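Side-chain contact in BCL2-like 10 (Danio rerio, PDB 6FBX), which restrains apoptosis as a pro-survival member of the Bcl-2 family, holding the BH3 peptide of Bad in this complex: residues 93-98 and 138-143. Residues are numbered along the deposited sequence; the frame is centred on the assembly and turned at random.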
loop_
_atom_site.group_PDB
_atom_site.type_symbol
_atom_site.label_atom_id
_atom_site.label_comp_id
_atom_site.label_asym_id
_atom_site.label_seq_id
_atom_site.Cartn_x
_atom_site.Cartn_y
_atom_site.Cartn_z
ATOM N N SER A 93 -0.033 -5.784 0.153
ATOM C CA SER A 93 -0.518 -5.575 1.514
ATOM C C SER A 93 -0.426 -4.113 1.919
ATOM O O SER A 93 -1.284 -3.624 2.663
ATOM C CB SER A 93 0.254 -6.452 2.499
ATOM O OG SER A 93 1.510 -5.896 2.838
ATOM N N ILE A 94 0.598 -3.397 1.445
ATOM C CA ILE A 94 0.703 -1.968 1.738
ATOM C C ILE A 94 -0.493 -1.228 1.151
ATOM O O ILE A 94 -1.117 -0.390 1.816
ATOM C CB ILE A 94 2.038 -1.407 1.211
ATOM C CG1 ILE A 94 3.197 -1.963 2.044
ATOM C CG2 ILE A 94 2.024 0.126 1.230
ATOM C CD1 ILE A 94 4.586 -1.585 1.543
ATOM N N PHE A 95 -0.840 -1.541 -0.105
ATOM C CA PHE A 95 -2.004 -0.924 -0.732
ATOM C C PHE A 95 -3.290 -1.320 -0.016
ATOM O O PHE A 95 -4.144 -0.467 0.252
ATOM C CB PHE A 95 -2.071 -1.310 -2.216
ATOM C CG PHE A 95 -1.216 -0.451 -3.105
ATOM C CD1 PHE A 95 -1.794 0.438 -3.995
ATOM C CD2 PHE A 95 0.163 -0.525 -3.043
ATOM C CE1 PHE A 95 -1.014 1.231 -4.812
ATOM C CE2 PHE A 95 0.951 0.269 -3.861
ATOM C CZ PHE A 95 0.361 1.148 -4.742
ATOM N N THR A 96 -3.447 -2.608 0.309
ATOM C CA THR A 96 -4.646 -3.052 1.015
ATOM C C THR A 96 -4.802 -2.312 2.334
ATOM O O THR A 96 -5.874 -1.780 2.643
ATOM C CB THR A 96 -4.589 -4.558 1.269
ATOM O OG1 THR A 96 -4.411 -5.254 0.029
ATOM C CG2 THR A 96 -5.872 -5.032 1.941
ATOM N N PHE A 97 -3.735 -2.279 3.133
ATOM C CA PHE A 97 -3.797 -1.624 4.433
ATOM C C PHE A 97 -4.124 -0.144 4.288
ATOM O O PHE A 97 -4.948 0.393 5.036
ATOM C CB PHE A 97 -2.471 -1.816 5.165
ATOM C CG PHE A 97 -2.441 -1.205 6.531
ATOM C CD1 PHE A 97 -3.387 -1.551 7.474
ATOM C CD2 PHE A 97 -1.455 -0.299 6.878
ATOM C CE1 PHE A 97 -3.364 -0.991 8.736
ATOM C CE2 PHE A 97 -1.425 0.263 8.141
ATOM C CZ PHE A 97 -2.379 -0.087 9.070
ATOM N N THR A 98 -3.495 0.533 3.327
ATOM C CA THR A 98 -3.728 1.965 3.165
ATOM C C THR A 98 -5.146 2.240 2.681
ATOM O O THR A 98 -5.756 3.243 3.063
ATOM C CB THR A 98 -2.699 2.554 2.203
ATOM O OG1 THR A 98 -1.381 2.291 2.701
ATOM C CG2 THR A 98 -2.884 4.057 2.066
ATOM N N GLY A 138 10.860 -4.671 -13.128
ATOM C CA GLY A 138 10.038 -4.203 -14.227
ATOM C C GLY A 138 8.963 -3.213 -13.847
ATOM O O GLY A 138 8.057 -2.967 -14.650
ATOM N N GLY A 139 9.035 -2.633 -12.653
ATOM C CA GLY A 139 8.057 -1.652 -12.227
ATOM C C GLY A 139 6.653 -2.229 -12.206
ATOM O O GLY A 139 6.442 -3.437 -12.053
ATOM N N TRP A 140 5.670 -1.344 -12.370
ATOM C CA TRP A 140 4.279 -1.764 -12.257
ATOM C C TRP A 140 3.827 -2.597 -13.444
ATOM O O TRP A 140 2.839 -3.329 -13.332
ATOM C CB TRP A 140 3.385 -0.541 -12.085
ATOM C CG TRP A 140 3.642 0.103 -10.780
ATOM C CD1 TRP A 140 4.246 1.305 -10.556
ATOM C CD2 TRP A 140 3.342 -0.445 -9.492
ATOM N NE1 TRP A 140 4.328 1.546 -9.207
ATOM C CE2 TRP A 140 3.782 0.485 -8.532
ATOM C CE3 TRP A 140 2.740 -1.629 -9.059
ATOM C CZ2 TRP A 140 3.630 0.271 -7.162
ATOM C CZ3 TRP A 140 2.590 -1.841 -7.702
ATOM C CH2 TRP A 140 3.036 -0.899 -6.770
ATOM N N GLU A 141 4.526 -2.513 -14.572
ATOM C CA GLU A 141 4.230 -3.422 -15.672
ATOM C C GLU A 141 4.691 -4.834 -15.332
ATOM O O GLU A 141 4.024 -5.812 -15.685
ATOM C CB GLU A 141 4.877 -2.919 -16.962
ATOM C CG GLU A 141 4.371 -1.547 -17.403
ATOM C CD GLU A 141 5.019 -0.399 -16.646
ATOM O OE1 GLU A 141 4.390 0.674 -16.532
ATOM O OE2 GLU A 141 6.159 -0.565 -16.171
ATOM N N GLY A 142 5.813 -4.958 -14.620
ATOM C CA GLY A 142 6.223 -6.264 -14.128
ATOM C C GLY A 142 5.261 -6.812 -13.091
ATOM O O GLY A 142 4.983 -8.014 -13.062
ATOM N N PHE A 143 4.753 -5.939 -12.216
ATOM C CA PHE A 143 3.694 -6.322 -11.288
ATOM C C PHE A 143 2.512 -6.924 -12.039
ATOM O O PHE A 143 1.991 -7.980 -11.664
ATOM C CB PHE A 143 3.277 -5.090 -10.477
ATOM C CG PHE A 143 1.972 -5.232 -9.731
ATOM C CD1 PHE A 143 1.917 -5.887 -8.513
ATOM C CD2 PHE A 143 0.814 -4.660 -10.229
ATOM C CE1 PHE A 143 0.719 -5.994 -7.817
ATOM C CE2 PHE A 143 -0.381 -4.762 -9.541
ATOM C CZ PHE A 143 -0.428 -5.425 -8.333
#
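F95 and W140 reach toward each other from opposite directions and meet through CE2 and CZ of the phenyl ring and CH2 of the indole, bridging backbones whose CA atoms, F95 to W140, stand 13.2 Å apart. W140 CH2 lies 3.8 Å from F95 CE2 and nearly as close to its CZ. The planes are inclined at 73° with centroids 5.6 Å apart, so the two rings meet obliquely. Two large aromatic side chains suit this place, because together they fill the gap between the backbones with hydrocarbon. With CG of W140 anti to the carbonyl carbon (chi1 -67°), the indole extends from helix 139-146 toward F95. CH2 and CZ2 of its benzene half pack against F95, while NE1, the one polar atom of the ring, is satisfied by a hydrogen bond to T13 OG1 on helix 2-24. F143, three residues on, has CD2 at the indole edge, in its plane, and turns a face of its own ring to W140 CZ3, 4.0 Å above it. L16 touches both F95 and W140; W88 meets the rings of W140 and F143. Between these segments, helices 88-107 and 139-146 of the Bcl-2 fold meet through buried hydrocarbon, a contact resting on dispersion and exclusion of water.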